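Local coordinates for protein 2-dehydropantoate 2-reductase (Porphyromonas gingivalis, PDB 2QYT) that probably catalyses the NADPH-dependent reduction of 2-dehydropantoate (ketopantoate) to (R)-pantoate, a step in the biosynthesis of pantothenate, at residues Asp172-Leu177 with Ala188-Asp193; Thr208-Ala213 with Lys305-Glu310; Gly220-Leu223 with Glu229-Ser232; Ala238-Ala243 with Val291-Ala296. All coordinates share one frame; numbering follows the deposited sequence.

Contact 1 of 4, residues Asp172-Leu177 with Ala188-Asp193. With SO4 (sulfate ion), chain F.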
# COMPACT_ATOMS: atom_id res chain seq x y z
N ASP A 172 11.20 -16.14 -10.00
CA ASP A 172 11.97 -15.36 -10.96
C ASP A 172 11.38 -13.98 -11.17
O ASP A 172 12.12 -13.02 -11.23
CB ASP A 172 12.06 -16.09 -12.30
CG ASP A 172 12.91 -17.33 -12.23
OD1 ASP A 172 13.70 -17.45 -11.25
OD2 ASP A 172 12.79 -18.18 -13.16
N ASP A 173 10.04 -13.91 -11.29
CA ASP A 173 9.34 -12.64 -11.48
C ASP A 173 9.57 -11.76 -10.25
O ASP A 173 9.71 -10.55 -10.40
CB ASP A 173 7.83 -12.82 -11.76
CG ASP A 173 7.52 -13.13 -13.25
OD1 ASP A 173 8.45 -13.16 -14.11
OD2 ASP A 173 6.32 -13.35 -13.58
N GLU A 174 9.65 -12.37 -9.06
CA GLU A 174 9.88 -11.65 -7.78
C GLU A 174 11.27 -11.06 -7.64
O GLU A 174 11.43 -9.89 -7.29
CB GLU A 174 9.68 -12.58 -6.60
CG GLU A 174 8.40 -12.47 -5.93
CD GLU A 174 8.35 -13.36 -4.74
OE1 GLU A 174 8.19 -12.82 -3.63
OE2 GLU A 174 8.46 -14.60 -4.88
N VAL A 175 12.28 -11.91 -7.85
CA VAL A 175 13.68 -11.48 -7.88
C VAL A 175 13.83 -10.40 -8.95
O VAL A 175 14.44 -9.37 -8.73
CB VAL A 175 14.63 -12.67 -8.16
CG1 VAL A 175 16.08 -12.20 -8.32
CG2 VAL A 175 14.55 -13.68 -7.03
N ARG A 176 13.23 -10.63 -10.12
CA ARG A 176 13.26 -9.61 -11.15
C ARG A 176 12.69 -8.29 -10.64
O ARG A 176 13.31 -7.23 -10.82
CB ARG A 176 12.53 -10.05 -12.42
CG ARG A 176 12.77 -9.09 -13.59
CD ARG A 176 12.16 -9.59 -14.90
NE ARG A 176 10.69 -9.59 -14.92
CZ ARG A 176 9.97 -9.92 -16.01
NH1 ARG A 176 10.59 -10.23 -17.14
NH2 ARG A 176 8.64 -9.92 -15.97
N LEU A 177 11.52 -8.33 -10.01
CA LEU A 177 10.96 -7.05 -9.53
C LEU A 177 11.85 -6.41 -8.43
O LEU A 177 12.04 -5.20 -8.42
CB LEU A 177 9.49 -7.16 -9.10
CG LEU A 177 8.79 -5.83 -8.79
CD1 LEU A 177 8.68 -4.92 -10.02
CD2 LEU A 177 7.42 -6.13 -8.20
N ALA A 188 13.39 -1.39 -1.56
CA ALA A 188 12.51 -2.53 -1.77
C ALA A 188 13.07 -3.71 -1.04
O ALA A 188 14.27 -3.92 -1.00
CB ALA A 188 12.38 -2.83 -3.25
N TYR A 189 12.17 -4.46 -0.41
CA TYR A 189 12.53 -5.64 0.33
C TYR A 189 11.49 -6.68 -0.05
O TYR A 189 10.30 -6.37 -0.22
CB TYR A 189 12.46 -5.38 1.85
CG TYR A 189 13.31 -4.22 2.38
CD1 TYR A 189 13.02 -2.87 2.09
CD2 TYR A 189 14.38 -4.48 3.24
CE1 TYR A 189 13.85 -1.83 2.61
CE2 TYR A 189 15.16 -3.47 3.77
CZ TYR A 189 14.91 -2.17 3.45
OH TYR A 189 15.75 -1.26 3.99
N ASN A 190 11.95 -7.91 -0.20
CA ASN A 190 11.08 -8.96 -0.71
C ASN A 190 11.10 -10.10 0.29
O ASN A 190 11.68 -11.14 0.04
CB ASN A 190 11.52 -9.36 -2.15
CG ASN A 190 10.85 -10.62 -2.69
OD1 ASN A 190 11.48 -11.37 -3.43
ND2 ASN A 190 9.58 -10.83 -2.38
N PRO A 191 10.47 -9.91 1.45
CA PRO A 191 10.61 -10.95 2.44
C PRO A 191 9.71 -12.13 2.14
O PRO A 191 8.68 -12.01 1.49
CB PRO A 191 10.14 -10.26 3.72
CG PRO A 191 9.01 -9.35 3.20
CD PRO A 191 9.62 -8.81 1.94
N THR A 192 10.12 -13.26 2.67
CA THR A 192 9.36 -14.48 2.53
C THR A 192 8.09 -14.48 3.39
O THR A 192 7.01 -14.97 2.96
CB THR A 192 10.28 -15.69 2.82
OG1 THR A 192 9.62 -16.88 2.42
CG2 THR A 192 10.67 -15.77 4.32
N ASP A 193 8.22 -13.92 4.60
CA ASP A 193 7.11 -13.70 5.51
C ASP A 193 6.42 -12.37 5.21
O ASP A 193 6.25 -11.52 6.09
CB ASP A 193 7.54 -13.84 6.99
CG ASP A 193 8.67 -12.87 7.39
OD1 ASP A 193 9.52 -12.48 6.54
OD2 ASP A 193 8.73 -12.52 8.60
S SO4 F . 15.71 -8.16 0.95
O1 SO4 F . 17.06 -7.69 0.60
O2 SO4 F . 15.11 -7.33 1.99
O3 SO4 F . 14.85 -8.15 -0.25
O4 SO4 F . 15.83 -9.53 1.43
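In the beta-alpha-beta unit of strand 158-164, helix 172-183 and strand 188-189, one polar pair links the start of the helix to the segment after the second strand: Glu174 from the first turn of the helix and Asn190, the residue just beyond that strand. Their CA atoms are 7.7 Å apart, and both CB atoms face into the gap. Asn190 ND2 donates to Glu174 OE1 at 2.7 Å, and the bond is nearly straight, with an N-H...O angle of 170°. The oxygen lies close to the amide plane of Asn190, yet the donor comes in from above the carboxylate, whose plane is turned 70° from the amide. On Asn190, CG sits anti to the backbone N (chi1 170°), which sends the amide across toward the helix; Glu174 reaches out to it with CB, CG and CD extended.

Each group has further partners that fix it. Asn190 ND2 also donates to Phe163 O, so one amide nitrogen reaches both the helix and the neighbouring strand 158-164. Glu174 OE2 accepts from Thr171 N and from Ser165 OG; the bond to Thr171 N, just ahead of the helix, is like the glutamate half of a capping box. With these donors and the helix start close by, the buried carboxylate is probably held in its charged form.

On the backbone of Asn190 sits a sulfate, probably from the crystallisation liquor. It takes Asn190 N at 2.9 Å through O3, while its O2 comes obliquely to the Tyr189 ring, 3.2 Å from CD2.

Contact 2 of 4, residues Thr208-Ala213 with Lys305-Glu310. With SO4 (sulfate ion), chain D.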
# COMPACT_ATOMS: atom_id res chain seq x y z
N THR A 208 -3.94 3.02 15.77
CA THR A 208 -3.67 4.46 15.72
C THR A 208 -4.84 5.25 15.15
O THR A 208 -5.27 6.25 15.74
CB THR A 208 -2.38 4.79 14.93
OG1 THR A 208 -1.27 4.11 15.51
CG2 THR A 208 -2.12 6.29 14.91
N ALA A 209 -5.36 4.80 14.00
CA ALA A 209 -6.52 5.44 13.39
C ALA A 209 -7.73 5.39 14.32
O ALA A 209 -8.30 6.43 14.63
CB ALA A 209 -6.84 4.83 12.02
N THR A 210 -8.10 4.21 14.81
CA THR A 210 -9.29 4.15 15.66
C THR A 210 -9.15 4.96 16.96
O THR A 210 -10.04 5.72 17.31
CB THR A 210 -9.91 2.71 15.86
OG1 THR A 210 -10.26 2.50 17.24
CG2 THR A 210 -8.98 1.61 15.40
N ALA A 211 -8.01 4.83 17.64
CA ALA A 211 -7.73 5.53 18.90
C ALA A 211 -7.72 7.06 18.79
O ALA A 211 -8.35 7.73 19.61
CB ALA A 211 -6.43 5.02 19.54
N THR A 212 -7.01 7.61 17.80
CA THR A 212 -7.01 9.07 17.57
C THR A 212 -8.34 9.59 17.03
O THR A 212 -8.64 10.77 17.15
CB THR A 212 -5.83 9.60 16.66
OG1 THR A 212 -6.07 9.27 15.28
CG2 THR A 212 -4.48 9.08 17.12
N ALA A 213 -9.14 8.71 16.42
CA ALA A 213 -10.44 9.09 15.87
C ALA A 213 -11.55 9.09 16.93
O ALA A 213 -12.43 9.95 16.92
CB ALA A 213 -10.82 8.20 14.69
N LYS A 305 -15.10 -2.67 19.78
CA LYS A 305 -16.56 -2.60 19.60
C LYS A 305 -17.16 -1.32 20.18
O LYS A 305 -18.03 -0.71 19.57
CB LYS A 305 -17.25 -3.84 20.16
CG LYS A 305 -16.92 -5.13 19.42
CD LYS A 305 -18.00 -6.18 19.63
CE LYS A 305 -17.79 -7.02 20.89
NZ LYS A 305 -18.16 -6.32 22.15
N ARG A 306 -16.70 -0.92 21.37
CA ARG A 306 -17.08 0.35 21.98
C ARG A 306 -16.67 1.50 21.04
O ARG A 306 -17.46 2.40 20.79
CB ARG A 306 -16.40 0.53 23.36
CG ARG A 306 -17.03 1.59 24.26
CD ARG A 306 -15.99 2.58 24.84
NE ARG A 306 -15.27 2.10 26.03
CZ ARG A 306 -14.42 2.83 26.76
NH1 ARG A 306 -14.16 4.10 26.46
NH2 ARG A 306 -13.81 2.29 27.82
N MSE A 307 -15.45 1.42 20.52
CA MSE A 307 -14.86 2.47 19.67
C MSE A 307 -15.56 2.60 18.29
O MSE A 307 -15.88 3.71 17.85
CB MSE A 307 -13.35 2.20 19.50
CG MSE A 307 -12.43 3.41 19.74
SE MSE A 307 -11.03 3.08 21.09
CE MSE A 307 -10.14 4.79 21.15
N TYR A 308 -15.78 1.47 17.63
CA TYR A 308 -16.43 1.43 16.31
C TYR A 308 -17.86 1.95 16.38
O TYR A 308 -18.19 2.97 15.77
CB TYR A 308 -16.41 -0.00 15.73
CG TYR A 308 -17.20 -0.16 14.45
CD1 TYR A 308 -16.65 0.20 13.22
CD2 TYR A 308 -18.51 -0.65 14.46
CE1 TYR A 308 -17.38 0.07 12.04
CE2 TYR A 308 -19.25 -0.79 13.28
CZ TYR A 308 -18.67 -0.42 12.08
OH TYR A 308 -19.37 -0.55 10.90
N ARG A 309 -18.67 1.24 17.15
CA ARG A 309 -20.10 1.51 17.31
C ARG A 309 -20.39 2.95 17.75
O ARG A 309 -21.27 3.61 17.17
CB ARG A 309 -20.69 0.50 18.31
CG ARG A 309 -22.19 0.62 18.57
CD ARG A 309 -22.73 -0.65 19.22
NE ARG A 309 -24.19 -0.64 19.34
CZ ARG A 309 -24.95 -1.73 19.40
NH1 ARG A 309 -24.41 -2.94 19.34
NH2 ARG A 309 -26.27 -1.61 19.51
N GLU A 310 -19.64 3.43 18.74
CA GLU A 310 -19.96 4.69 19.42
C GLU A 310 -19.29 5.95 18.83
O GLU A 310 -19.33 7.04 19.44
CB GLU A 310 -19.76 4.56 20.93
CG GLU A 310 -20.82 3.66 21.60
CD GLU A 310 -20.40 3.13 22.98
OE1 GLU A 310 -21.12 2.25 23.51
OE2 GLU A 310 -19.37 3.59 23.52
S SO4 D . -17.72 -0.36 8.17
O1 SO4 D . -17.01 -0.94 9.30
O2 SO4 D . -18.11 1.03 8.45
O3 SO4 D . -16.85 -0.40 6.98
O4 SO4 D . -18.94 -1.15 7.97
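Met307, a selenomethionine in this crystal, reaches from helix 302-309 to Thr210 and Ala211 on helix 194-215, joining two helices of the C-terminal helical domain that are some 90 residues apart in sequence. The CA atoms of Thr210 and Met307 come within 7.1 Å.

The packing is mostly apolar and belongs to the end of the Met307 chain. A bend at chi2 (125°) turns the selenium and methyl toward the other helix, where CE lies against the backbone of Ala211, 3.4 Å from its CA. The same methyl is 4.1 Å from Ala211 CB, so it sits mainly on the alanine's backbone and only brushes its side chain.

A polar atom is caught in this packing. Thr210 and Met307 cross obliquely, and Thr210 OG1 rests on Met307 CG at 3.4 Å, with CB and SE next nearest. This hydroxyl oxygen is buried and has no hydrogen-bonding partner in the model.

A third kind of interaction lies next door: Tyr308 OH gives a weak hydrogen bond to O1 of a sulfate, probably from the crystallisation liquor, at 2.9 Å. Thr285 OG1 also binds this ion.

Around the pair, Leu233 of helix 227-244 touches Thr210, Ala211 and Met307 together. Tyr214 and Phe215, at the end of helix 194-215, also pack on Met307, while Tyr308 touches Val291 and Arg292 of helix 288-296.

Contact 3 of 4, residues Gly220-Leu223 with Glu229-Ser232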
# COMPACT_ATOMS: atom_id res chain seq x y z
N GLY A 220 0.55 10.91 20.80
CA GLY A 220 1.42 11.19 21.94
C GLY A 220 0.65 11.65 23.16
O GLY A 220 1.15 11.59 24.28
N SER A 221 -0.57 12.14 22.94
CA SER A 221 -1.47 12.53 24.01
C SER A 221 -2.33 11.34 24.43
O SER A 221 -2.88 11.30 25.52
CB SER A 221 -2.35 13.71 23.56
OG SER A 221 -3.06 14.28 24.65
N ILE A 222 -2.43 10.37 23.52
CA ILE A 222 -3.09 9.10 23.76
C ILE A 222 -2.19 8.21 24.63
O ILE A 222 -2.67 7.52 25.52
CB ILE A 222 -3.46 8.39 22.41
CG1 ILE A 222 -4.51 9.18 21.64
CG2 ILE A 222 -3.95 6.97 22.62
CD1 ILE A 222 -5.76 9.46 22.43
N LEU A 223 -0.88 8.25 24.36
CA LEU A 223 0.10 7.50 25.14
C LEU A 223 0.07 7.86 26.61
O LEU A 223 0.06 6.97 27.46
CB LEU A 223 1.52 7.76 24.63
CG LEU A 223 2.20 6.88 23.58
CD1 LEU A 223 1.73 5.42 23.63
CD2 LEU A 223 2.04 7.45 22.19
N GLU A 229 -6.26 2.00 27.46
CA GLU A 229 -7.13 1.84 26.32
C GLU A 229 -6.29 1.47 25.10
O GLU A 229 -6.63 0.54 24.39
CB GLU A 229 -7.92 3.12 26.04
CG GLU A 229 -9.02 3.40 27.05
CD GLU A 229 -8.57 4.29 28.20
OE1 GLU A 229 -7.49 4.01 28.79
OE2 GLU A 229 -9.28 5.26 28.52
N LEU A 230 -5.18 2.18 24.92
CA LEU A 230 -4.30 1.95 23.79
C LEU A 230 -3.84 0.49 23.80
O LEU A 230 -3.97 -0.19 22.79
CB LEU A 230 -3.14 2.94 23.78
CG LEU A 230 -2.28 3.17 22.53
CD1 LEU A 230 -3.04 3.23 21.21
CD2 LEU A 230 -1.54 4.46 22.74
N LEU A 231 -3.37 0.03 24.95
CA LEU A 231 -2.96 -1.36 25.15
C LEU A 231 -4.08 -2.38 24.95
O LEU A 231 -3.85 -3.47 24.44
CB LEU A 231 -2.35 -1.52 26.53
CG LEU A 231 -1.89 -2.90 26.99
CD1 LEU A 231 -0.77 -3.41 26.09
CD2 LEU A 231 -1.41 -2.83 28.45
N SER A 232 -5.28 -2.03 25.39
CA SER A 232 -6.45 -2.85 25.10
C SER A 232 -6.65 -3.06 23.60
O SER A 232 -7.02 -4.14 23.19
CB SER A 232 -7.70 -2.24 25.71
OG SER A 232 -7.58 -2.31 27.11
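Leu230 pushes its CD2 methyl between Ile222 and Leu223, and that wedge packs helix 219-225 against helix 227-244, two consecutive helices of the C-terminal helical domain with a very short link between them. The methyl stands 3.5 Å from Ile222 CG2, tighter than usual for two carbons, and 3.5 Å from Leu223 CD1. The other branch of the leucine plays a lesser part: CD1 reaches Ile222 CG2 at 4.1 Å.

The approach differs for the two partners. Ile222 and Leu230 lie at about a right angle to each other, and CG2, held anti to the backbone N of Ile222, is the branch that meets the leucine. Leu223 begins by heading away, since its CB points out of the contact; its CD1 then comes back toward Leu230. Leu230 CB points toward the other helix, and CG anti to the backbone N (chi1 -163°) carries the two methyls on across the gap.

A second shell comes from helix 194-215. Leu230 CD1 packs on Ala211 CB at 4.2 Å. Ile222 CD1 lies near Ala211 O, while Phe215 touches Ile222 and Glu229.

Farther out come polar bonds near the start of the second helix. Ser232 OG bonds back to Pro228 O, and Glu229 OE2 is hydrogen-bonded to His226 ND1 in the turn itself.

Contact 4 of 4, residues Ala238-Ala243 with Val291-Ala296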
# COMPACT_ATOMS: atom_id res chain seq x y z
N ALA A 238 -4.16 -7.95 18.15
CA ALA A 238 -3.16 -9.02 18.20
C ALA A 238 -3.82 -10.37 18.43
O ALA A 238 -3.45 -11.35 17.76
CB ALA A 238 -2.11 -8.75 19.26
N GLU A 239 -4.79 -10.41 19.35
CA GLU A 239 -5.62 -11.60 19.59
C GLU A 239 -6.38 -12.01 18.33
O GLU A 239 -6.45 -13.20 18.02
CB GLU A 239 -6.61 -11.35 20.74
CG GLU A 239 -7.30 -12.60 21.29
CD GLU A 239 -8.28 -12.30 22.42
OE1 GLU A 239 -8.48 -11.11 22.77
OE2 GLU A 239 -8.85 -13.27 22.97
N LEU A 240 -6.95 -11.03 17.62
CA LEU A 240 -7.68 -11.28 16.36
C LEU A 240 -6.80 -12.03 15.37
O LEU A 240 -7.17 -13.09 14.87
CB LEU A 240 -8.17 -9.97 15.71
CG LEU A 240 -8.87 -10.07 14.33
CD1 LEU A 240 -9.83 -8.93 14.13
CD2 LEU A 240 -7.93 -10.12 13.14
N PHE A 241 -5.62 -11.46 15.11
CA PHE A 241 -4.70 -12.02 14.15
C PHE A 241 -4.14 -13.35 14.62
O PHE A 241 -4.03 -14.30 13.82
CB PHE A 241 -3.62 -10.99 13.79
CG PHE A 241 -4.09 -9.97 12.79
CD1 PHE A 241 -4.81 -8.85 13.19
CD2 PHE A 241 -3.87 -10.15 11.43
CE1 PHE A 241 -5.29 -7.93 12.27
CE2 PHE A 241 -4.34 -9.22 10.50
CZ PHE A 241 -5.05 -8.11 10.93
N ARG A 242 -3.83 -13.43 15.91
CA ARG A 242 -3.39 -14.68 16.54
C ARG A 242 -4.41 -15.81 16.35
O ARG A 242 -4.05 -16.99 16.37
CB ARG A 242 -3.08 -14.47 18.03
CG ARG A 242 -1.93 -15.32 18.53
CD ARG A 242 -1.57 -15.02 19.96
NE ARG A 242 -0.95 -13.70 20.13
CZ ARG A 242 -1.41 -12.75 20.94
NH1 ARG A 242 -2.51 -12.96 21.67
NH2 ARG A 242 -0.77 -11.59 21.03
N ALA A 243 -5.67 -15.44 16.14
CA ALA A 243 -6.73 -16.40 15.87
C ALA A 243 -6.82 -16.85 14.41
O ALA A 243 -6.90 -18.06 14.15
CB ALA A 243 -8.07 -15.85 16.34
N VAL A 291 -13.73 -5.54 14.01
CA VAL A 291 -14.98 -5.97 14.66
C VAL A 291 -15.61 -7.22 14.00
O VAL A 291 -16.01 -8.19 14.67
CB VAL A 291 -16.02 -4.79 14.70
CG1 VAL A 291 -17.41 -5.28 15.12
CG2 VAL A 291 -15.53 -3.66 15.61
N ARG A 292 -15.69 -7.19 12.67
CA ARG A 292 -16.36 -8.25 11.97
C ARG A 292 -15.56 -9.53 11.87
O ARG A 292 -16.12 -10.63 11.97
CB ARG A 292 -16.84 -7.77 10.62
CG ARG A 292 -18.16 -7.02 10.73
CD ARG A 292 -18.71 -6.66 9.37
NE ARG A 292 -18.87 -5.21 9.27
CZ ARG A 292 -17.90 -4.36 8.89
NH1 ARG A 292 -16.69 -4.80 8.54
NH2 ARG A 292 -18.17 -3.07 8.86
N GLU A 293 -14.25 -9.41 11.69
CA GLU A 293 -13.38 -10.58 11.68
C GLU A 293 -13.43 -11.37 13.00
O GLU A 293 -13.56 -12.61 12.98
CB GLU A 293 -11.96 -10.18 11.28
CG GLU A 293 -11.16 -11.25 10.57
CD GLU A 293 -11.92 -11.84 9.41
OE1 GLU A 293 -12.58 -11.08 8.66
OE2 GLU A 293 -11.91 -13.09 9.29
N ALA A 294 -13.36 -10.65 14.14
CA ALA A 294 -13.58 -11.27 15.47
C ALA A 294 -14.97 -11.92 15.69
O ALA A 294 -15.07 -12.98 16.33
CB ALA A 294 -13.27 -10.27 16.59
N GLU A 295 -16.04 -11.28 15.20
CA GLU A 295 -17.35 -11.96 15.09
C GLU A 295 -17.19 -13.39 14.58
O GLU A 295 -17.85 -14.33 15.11
CB GLU A 295 -18.26 -11.23 14.09
CG GLU A 295 -19.62 -10.71 14.65
CD GLU A 295 -19.84 -9.28 14.14
OE1 GLU A 295 -20.15 -9.18 12.87
OE2 GLU A 295 -19.68 -8.26 14.98
N ALA A 296 -16.35 -13.52 13.53
CA ALA A 296 -16.26 -14.76 12.74
C ALA A 296 -15.33 -15.79 13.38
O ALA A 296 -15.58 -17.00 13.27
CB ALA A 296 -15.81 -14.45 11.32
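Leu240 meets Glu293 and Ala294 across this contact, and its side chain does nearly all the touching. CB points toward the facing helix. With CG anti to the backbone N (chi1 176°), the chain continues outward, and CG hands the work to its two methyls. CD1 reaches the facing helix: it rests 3.8 Å from Glu293 CB and 3.9 Å from Ala294 N, and has Ala294 CB at 4.4 Å. It therefore lies where the Glu293 side chain begins and the Ala294 backbone follows. The packing joins helix 227-244 to helix 288-296 within the C-terminal helical domain, and the helices come close at this spot, with Leu240 CA and Ala294 CA 6.0 Å apart; the small side chain of Ala294 suits that spacing.

CD2, the other methyl, extends over the ring of the next residue and lies 3.3 Å above one face of Phe241, offset toward the rim. That ring in turn packs against Met199, Phe202 and Met203 of helix 194-215. On the facing side, Glu293 crosses Leu240 at about a right angle and offers only its CB; a bend at chi2 (51°) carries the carboxylate off, where OE2 makes a long, weak ion pair with Lys244 NZ.

How the contacts relate
Contact 1 stands apart, about 35 Å between centres from contacts 2 and 3, and belongs to the sheet-bearing part of the chain; the other three lie in the C-terminal helical domain. Its chemistry is different too: a partly buried amide-carboxylate bond, where contacts 2, 3 and 4 are buried and rely on methyl and methylene packing. Helix 227-244 serves contacts 3 and 4 at separate turns, with no touch between them, and also lends Leu233 to contact 2. Contact 2 is the hub: it meets contact 3 through Ala211, and contact 4 where Tyr308 and Lys305 pack on residues 291-292. Contacts 3 and 4 both fall within the sequence span that contact 2 brackets.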